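Local atomic coordinates of YjbQ family protein (Aeropyrum pernix, PDB entry 2P6H), a protein that is of unknown function, a small archaeal member of the uncharacterised YjbQ (UPF0047) family that forms a three-chain assembly. Residues Phe6-Glu11 against Arg125-Leu130; Leu14-Val19 against Arg113-Glu118. All coordinates share one frame; numbering follows the deposited sequence.

Contact 1. Residues Phe6-Glu11 against Arg125-Leu130; sequences FTVKTE and RTVNLL. With SO4 (sulfate ion), chain E; SO4 (sulfate ion), chain C.
Phe6 lies alongside Val127, the tight end of the contact. CB of Val127 sits over one face of the Phe6 ring, 3.8 Å from its centroid and shifted toward the rim, in a CH-pi contact. Its methyls straddle the outer ring, CG1 at CZ, CG2 at CE1. The ring stands over Val127 because its CG is tucked between backbone N and carbonyl carbon (chi1 64°). At the ring edge, CD1 of Leu129 meets CD2 of Phe6 at 3.8 Å, and helix 20-28 packs on Phe6 and Leu129 through Val23. With the ring cut back to an alanine here, Val127 CB and Leu129 CD1 would probably lose their aromatic partner, leaving a gap beneath that helix. Further along the same face, CG2 of Val8 touches CG2 of Val127.

The opposite face is looser: the non-hydrogen-bonded pair Thr7 and Thr126 bury little, and Thr7 is exposed. Past Val8, the backbone N of Lys9 donates to O4 of a sulfate at 3.2 Å, which Lys22 also binds. Arg125 starts on the Phe6 face, but its guanidinium leads away from the strand pair: NH1 donates to O3 of a second sulfate at 2.9 Å, NE forms a salt bridge with Glu118 and NH2 bonds to Thr45.

Two hydrogen-bonded pairs hold the strands together: Phe6 with Val127 (Val127 N to Phe6 O 2.9 Å) and Val8 with Arg125 (Arg125 N to Val8 O 2.6 Å); in the second, both donors stand above the carbonyl planes. This antiparallel pairing joins strand 2-9, outermost within this chain, to 124-133 in the larger YjbQ sheet.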
loop_
_atom_site.group_PDB
_atom_site.type_symbol
_atom_site.label_atom_id
_atom_site.label_comp_id
_atom_site.label_asym_id
_atom_site.label_seq_id
_atom_site.Cartn_x
_atom_site.Cartn_y
_atom_site.Cartn_z
ATOM N N PHE A 6 -8.162 -18.334 -5.543
ATOM C CA PHE A 6 -7.485 -19.590 -5.305
ATOM C C PHE A 6 -7.073 -19.648 -3.852
ATOM O O PHE A 6 -6.933 -18.640 -3.180
ATOM C CB PHE A 6 -6.266 -19.753 -6.258
ATOM C CG PHE A 6 -5.176 -18.710 -6.048
ATOM C CD1 PHE A 6 -4.258 -18.858 -5.013
ATOM C CD2 PHE A 6 -5.045 -17.663 -6.950
ATOM C CE1 PHE A 6 -3.212 -17.940 -4.878
ATOM C CE2 PHE A 6 -3.994 -16.749 -6.806
ATOM C CZ PHE A 6 -3.075 -16.884 -5.773
ATOM N N THR A 7 -6.939 -20.888 -3.334
ATOM C CA THR A 7 -6.548 -21.017 -1.929
ATOM C C THR A 7 -5.073 -21.197 -1.777
ATOM O O THR A 7 -4.378 -21.642 -2.681
ATOM C CB THR A 7 -7.126 -22.279 -1.376
ATOM O OG1 THR A 7 -6.652 -23.387 -2.144
ATOM C CG2 THR A 7 -8.655 -22.236 -1.459
ATOM N N VAL A 8 -4.622 -20.796 -0.580
ATOM C CA VAL A 8 -3.219 -20.885 -0.222
ATOM C C VAL A 8 -3.162 -21.472 1.173
ATOM O O VAL A 8 -3.607 -20.867 2.148
ATOM C CB VAL A 8 -2.589 -19.474 -0.216
ATOM C CG1 VAL A 8 -1.139 -19.566 0.283
ATOM C CG2 VAL A 8 -2.597 -18.867 -1.607
ATOM N N LYS A 9 -2.627 -22.681 1.243
ATOM C CA LYS A 9 -2.492 -23.392 2.493
ATOM C C LYS A 9 -1.167 -23.030 3.134
ATOM O O LYS A 9 -0.098 -23.337 2.624
ATOM C CB LYS A 9 -2.537 -24.894 2.200
ATOM C CG LYS A 9 -2.773 -25.727 3.462
ATOM C CD LYS A 9 -1.604 -26.669 3.765
ATOM C CE LYS A 9 -2.032 -27.906 4.561
ATOM N NZ LYS A 9 -1.407 -27.884 5.883
ATOM N N THR A 10 -1.213 -22.334 4.267
ATOM C CA THR A 10 0.022 -21.966 4.923
ATOM C C THR A 10 0.363 -23.014 5.987
ATOM O O THR A 10 -0.500 -23.703 6.516
ATOM C CB THR A 10 -0.139 -20.549 5.529
ATOM O OG1 THR A 10 -1.016 -20.620 6.654
ATOM C CG2 THR A 10 -0.744 -19.601 4.490
ATOM N N GLU A 11 1.653 -23.153 6.276
ATOM C CA GLU A 11 2.125 -24.204 7.170
ATOM C C GLU A 11 2.640 -23.762 8.535
ATOM O O GLU A 11 2.671 -24.562 9.472
ATOM C CB GLU A 11 3.202 -25.001 6.437
ATOM C CG GLU A 11 2.814 -25.284 4.993
ATOM C CD GLU A 11 3.960 -25.099 4.012
ATOM O OE1 GLU A 11 5.127 -25.365 4.376
ATOM O OE2 GLU A 11 3.684 -24.687 2.864
ATOM N N ARG A 125 -5.815 -20.276 3.481
ATOM C CA ARG A 125 -6.104 -18.907 3.082
ATOM C C ARG A 125 -6.638 -18.740 1.662
ATOM O O ARG A 125 -6.616 -19.673 0.871
ATOM C CB ARG A 125 -4.847 -18.076 3.261
ATOM C CG ARG A 125 -4.296 -18.070 4.666
ATOM C CD ARG A 125 -5.271 -17.471 5.686
ATOM N NE ARG A 125 -4.519 -16.885 6.791
ATOM C CZ ARG A 125 -5.020 -16.000 7.647
ATOM N NH1 ARG A 125 -6.291 -15.608 7.537
ATOM N NH2 ARG A 125 -4.235 -15.445 8.575
ATOM N N THR A 126 -7.133 -17.545 1.357
ATOM C CA THR A 126 -7.708 -17.227 0.043
ATOM C C THR A 126 -7.075 -15.990 -0.581
ATOM O O THR A 126 -6.720 -15.032 0.094
ATOM C CB THR A 126 -9.200 -16.969 0.201
ATOM O OG1 THR A 126 -9.828 -18.156 0.691
ATOM C CG2 THR A 126 -9.812 -16.609 -1.157
ATOM N N VAL A 127 -6.888 -16.064 -1.912
ATOM C CA VAL A 127 -6.461 -14.897 -2.670
ATOM C C VAL A 127 -7.493 -14.646 -3.727
ATOM O O VAL A 127 -7.854 -15.547 -4.482
ATOM C CB VAL A 127 -5.138 -15.204 -3.380
ATOM C CG1 VAL A 127 -4.772 -14.037 -4.311
ATOM C CG2 VAL A 127 -4.024 -15.408 -2.383
ATOM N N ASN A 128 -8.024 -13.425 -3.717
ATOM C CA ASN A 128 -9.037 -13.096 -4.684
ATOM C C ASN A 128 -8.403 -12.319 -5.843
ATOM O O ASN A 128 -7.409 -11.625 -5.673
ATOM C CB ASN A 128 -10.098 -12.217 -3.981
ATOM C CG ASN A 128 -10.926 -13.043 -3.013
ATOM O OD1 ASN A 128 -11.426 -12.554 -2.007
ATOM N ND2 ASN A 128 -11.095 -14.338 -3.352
ATOM N N LEU A 129 -8.985 -12.465 -7.029
ATOM C CA LEU A 129 -8.424 -11.839 -8.221
ATOM C C LEU A 129 -9.513 -11.168 -9.041
ATOM O O LEU A 129 -10.631 -11.672 -9.154
ATOM C CB LEU A 129 -7.723 -12.889 -9.100
ATOM C CG LEU A 129 -6.695 -13.798 -8.411
ATOM C CD1 LEU A 129 -6.345 -14.987 -9.281
ATOM C CD2 LEU A 129 -5.451 -12.990 -8.074
ATOM N N LEU A 130 -9.175 -10.017 -9.606
ATOM C CA LEU A 130 -10.107 -9.243 -10.427
ATOM C C LEU A 130 -9.374 -8.703 -11.637
ATOM O O LEU A 130 -8.324 -8.083 -11.534
ATOM C CB LEU A 130 -10.693 -8.077 -9.600
ATOM C CG LEU A 130 -11.685 -7.179 -10.387
ATOM C CD1 LEU A 130 -12.668 -6.452 -9.471
ATOM C CD2 LEU A 130 -10.980 -6.097 -11.205
HETATM S S SO4 E . -1.450 -25.186 -1.869
HETATM O O1 SO4 E . -1.386 -25.309 -3.288
HETATM O O2 SO4 E . -0.540 -25.920 -1.063
HETATM O O3 SO4 E . -2.881 -25.582 -1.416
HETATM O O4 SO4 E . -1.331 -23.803 -1.448
HETATM S S SO4 C . -8.871 -13.072 9.130
HETATM O O1 SO4 C . -8.765 -13.353 10.637
HETATM O O2 SO4 C . -9.728 -14.025 8.424
HETATM O O3 SO4 C . -7.561 -13.155 8.493
HETATM O O4 SO4 C . -9.406 -11.736 8.899
#

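Contact 2. Residues Leu14-Val19 against Arg113-Glu118; sequences LQVLDV and RILFVE. With SO4 (sulfate ion), chain D.
Gln15 pairs with Glu118 and Leu17 with Phe116 through reciprocal backbone hydrogen bonds, the shortest being Phe116 N to Leu17 O at 2.6 Å. A fifth bond, from Val19 N to Ile114 O at 2.9 Å, carries the pairing one residue past strand 15-18, to the N-cap position of helix 20-28. Between these bonds, CA of Val16 approaches Phe116 O at 3.3 Å in a CA-H...O contact.

The two strands belong to a three-stranded antiparallel sheet in which 113-118 is the middle strand and 46-51 lies on its far side.

Apolar contacts come next. With Val16 on the face under helix 55-69, CG1, anti to the backbone N (chi1 174°), meets CB of Leu115 at 3.8 Å. Just past strand 15-18, CG1 of Val19 touches CB of Phe116, and the Val19 and Ile114 side chains cross at about a right angle through their CG2 atoms.

The charged contact is at the strand end: Arg113 NH1 meets Asp18 OD2 at 3.1 Å in a salt bridge, nearly along the C-O axis, with carboxylate and guanidinium planes 53° apart. Asp18 OD1 is taken by Thr20 OG1. At the other end, Leu14 N donates to O2 of a sulfate that Arg66 also binds.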
loop_
_atom_site.group_PDB
_atom_site.type_symbol
_atom_site.label_atom_id
_atom_site.label_comp_id
_atom_site.label_asym_id
_atom_site.label_seq_id
_atom_site.Cartn_x
_atom_site.Cartn_y
_atom_site.Cartn_z
ATOM N N LEU A 14 4.153 -17.692 10.864
ATOM C CA LEU A 14 4.615 -16.618 9.944
ATOM C C LEU A 14 5.259 -17.312 8.780
ATOM O O LEU A 14 6.120 -18.168 8.931
ATOM C CB LEU A 14 5.622 -15.541 10.557
ATOM C CG LEU A 14 4.962 -14.659 11.619
ATOM C CD1 LEU A 14 4.858 -15.356 12.978
ATOM C CD2 LEU A 14 5.721 -13.356 11.866
ATOM N N GLN A 15 4.839 -16.941 7.579
ATOM C CA GLN A 15 5.406 -17.561 6.401
ATOM C C GLN A 15 5.116 -16.733 5.163
ATOM O O GLN A 15 4.038 -16.163 5.020
ATOM C CB GLN A 15 4.841 -18.985 6.269
ATOM C CG GLN A 15 5.026 -19.661 4.914
ATOM C CD GLN A 15 4.448 -21.074 4.870
ATOM O OE1 GLN A 15 3.400 -21.348 5.453
ATOM N NE2 GLN A 15 5.122 -21.968 4.153
ATOM N N VAL A 16 6.105 -16.643 4.285
ATOM C CA VAL A 16 5.952 -15.906 3.039
ATOM C C VAL A 16 5.926 -16.933 1.919
ATOM O O VAL A 16 6.801 -17.804 1.863
ATOM C CB VAL A 16 7.126 -14.939 2.815
ATOM C CG1 VAL A 16 7.004 -14.288 1.447
ATOM C CG2 VAL A 16 7.162 -13.888 3.912
ATOM N N LEU A 17 4.922 -16.835 1.050
ATOM C CA LEU A 17 4.768 -17.772 -0.060
ATOM C C LEU A 17 4.685 -17.038 -1.393
ATOM O O LEU A 17 4.010 -16.023 -1.495
ATOM C CB LEU A 17 3.484 -18.599 0.091
ATOM C CG LEU A 17 3.293 -19.373 1.394
ATOM C CD1 LEU A 17 2.025 -20.202 1.341
ATOM C CD2 LEU A 17 4.487 -20.276 1.596
ATOM N N ASP A 18 5.375 -17.564 -2.406
ATOM C CA ASP A 18 5.351 -17.015 -3.766
ATOM C C ASP A 18 4.152 -17.626 -4.503
ATOM O O ASP A 18 4.155 -18.820 -4.844
ATOM C CB ASP A 18 6.631 -17.389 -4.516
ATOM C CG ASP A 18 6.675 -16.824 -5.932
ATOM O OD1 ASP A 18 5.655 -16.289 -6.428
ATOM O OD2 ASP A 18 7.750 -16.919 -6.562
ATOM N N VAL A 19 3.131 -16.814 -4.757
ATOM C CA VAL A 19 1.923 -17.308 -5.445
ATOM C C VAL A 19 1.802 -16.742 -6.868
ATOM O O VAL A 19 0.750 -16.777 -7.492
ATOM C CB VAL A 19 0.656 -16.966 -4.622
ATOM C CG1 VAL A 19 0.729 -17.633 -3.250
ATOM C CG2 VAL A 19 0.538 -15.464 -4.445
ATOM N N ARG A 113 7.838 -10.596 -7.585
ATOM C CA ARG A 113 6.946 -11.725 -7.500
ATOM C C ARG A 113 5.839 -11.409 -6.517
ATOM O O ARG A 113 5.973 -10.564 -5.642
ATOM C CB ARG A 113 7.749 -12.931 -7.013
ATOM C CG ARG A 113 8.885 -13.299 -7.968
ATOM C CD ARG A 113 8.447 -14.340 -9.005
ATOM N NE ARG A 113 9.550 -14.660 -9.917
ATOM C CZ ARG A 113 9.939 -15.946 -9.989
ATOM N NH1 ARG A 113 9.332 -16.864 -9.258
ATOM N NH2 ARG A 113 10.937 -16.290 -10.806
ATOM N N ILE A 114 4.706 -12.082 -6.655
ATOM C CA ILE A 114 3.558 -11.875 -5.784
ATOM C C ILE A 114 3.697 -12.764 -4.577
ATOM O O ILE A 114 3.626 -13.984 -4.659
ATOM C CB ILE A 114 2.247 -12.216 -6.521
ATOM C CG1 ILE A 114 2.138 -11.375 -7.795
ATOM C CG2 ILE A 114 1.043 -11.871 -5.623
ATOM C CD1 ILE A 114 1.072 -11.714 -8.837
ATOM N N LEU A 115 3.883 -12.154 -3.416
ATOM C CA LEU A 115 4.092 -12.924 -2.202
ATOM C C LEU A 115 2.944 -12.863 -1.204
ATOM O O LEU A 115 2.503 -11.783 -0.813
ATOM C CB LEU A 115 5.367 -12.436 -1.503
ATOM C CG LEU A 115 6.605 -12.376 -2.412
ATOM C CD1 LEU A 115 7.778 -11.780 -1.670
ATOM C CD2 LEU A 115 6.945 -13.781 -2.902
ATOM N N PHE A 116 2.461 -14.032 -0.799
ATOM C CA PHE A 116 1.411 -14.111 0.204
ATOM C C PHE A 116 2.173 -14.079 1.526
ATOM O O PHE A 116 3.117 -14.849 1.727
ATOM C CB PHE A 116 0.642 -15.430 0.114
ATOM C CG PHE A 116 -0.528 -15.501 1.057
ATOM C CD1 PHE A 116 -0.347 -15.888 2.378
ATOM C CD2 PHE A 116 -1.809 -15.154 0.629
ATOM C CE1 PHE A 116 -1.420 -15.931 3.265
ATOM C CE2 PHE A 116 -2.895 -15.193 1.509
ATOM C CZ PHE A 116 -2.699 -15.583 2.829
ATOM N N VAL A 117 1.773 -13.182 2.416
ATOM C CA VAL A 117 2.427 -13.078 3.706
ATOM C C VAL A 117 1.503 -13.527 4.816
ATOM O O VAL A 117 0.585 -12.825 5.219
ATOM C CB VAL A 117 2.766 -11.621 3.936
ATOM C CG1 VAL A 117 3.532 -11.464 5.249
ATOM C CG2 VAL A 117 3.616 -11.098 2.793
ATOM N N GLU A 118 1.722 -14.745 5.308
ATOM C CA GLU A 118 0.913 -15.321 6.391
ATOM C C GLU A 118 1.498 -14.904 7.742
ATOM O O GLU A 118 2.706 -15.033 7.970
ATOM C CB GLU A 118 0.912 -16.855 6.284
ATOM C CG GLU A 118 0.231 -17.595 7.433
ATOM C CD GLU A 118 -1.243 -17.251 7.562
ATOM O OE1 GLU A 118 -1.562 -16.190 8.144
ATOM O OE2 GLU A 118 -2.085 -18.033 7.073
HETATM S S SO4 D . 6.803 -18.734 14.013
HETATM O O1 SO4 D . 8.249 -18.873 13.686
HETATM O O2 SO4 D . 6.003 -18.922 12.749
HETATM O O3 SO4 D . 6.416 -19.788 15.022
HETATM O O4 SO4 D . 6.544 -17.397 14.599
#

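Overall arrangement
Contacts 1 and 2 lie in two different antiparallel sheets, their centres about 10 Å apart. Strand 2-9 leads on to 15-18, and 113-118 to 124-133, so each contact takes one strand from each of these consecutive pairs. Between them, Glu118 OE2 of contact 2 receives both Arg125 NE at 2.7 Å and, probably, Thr10 OG1 at 2.8 Å. Beside this polar cluster, Phe116 CZ packs on Arg125 CB at 3.3 Å and Leu17 CD1 on Val8 CG1 at 3.4 Å. The sulfate held by Arg125 NH1 is also bonded by Thr44 and Thr45; Glu118 thus probably helps to position the arginine that binds this anion. The sulfates probably come from the crystallisation liquor, and the site's natural role is unknown.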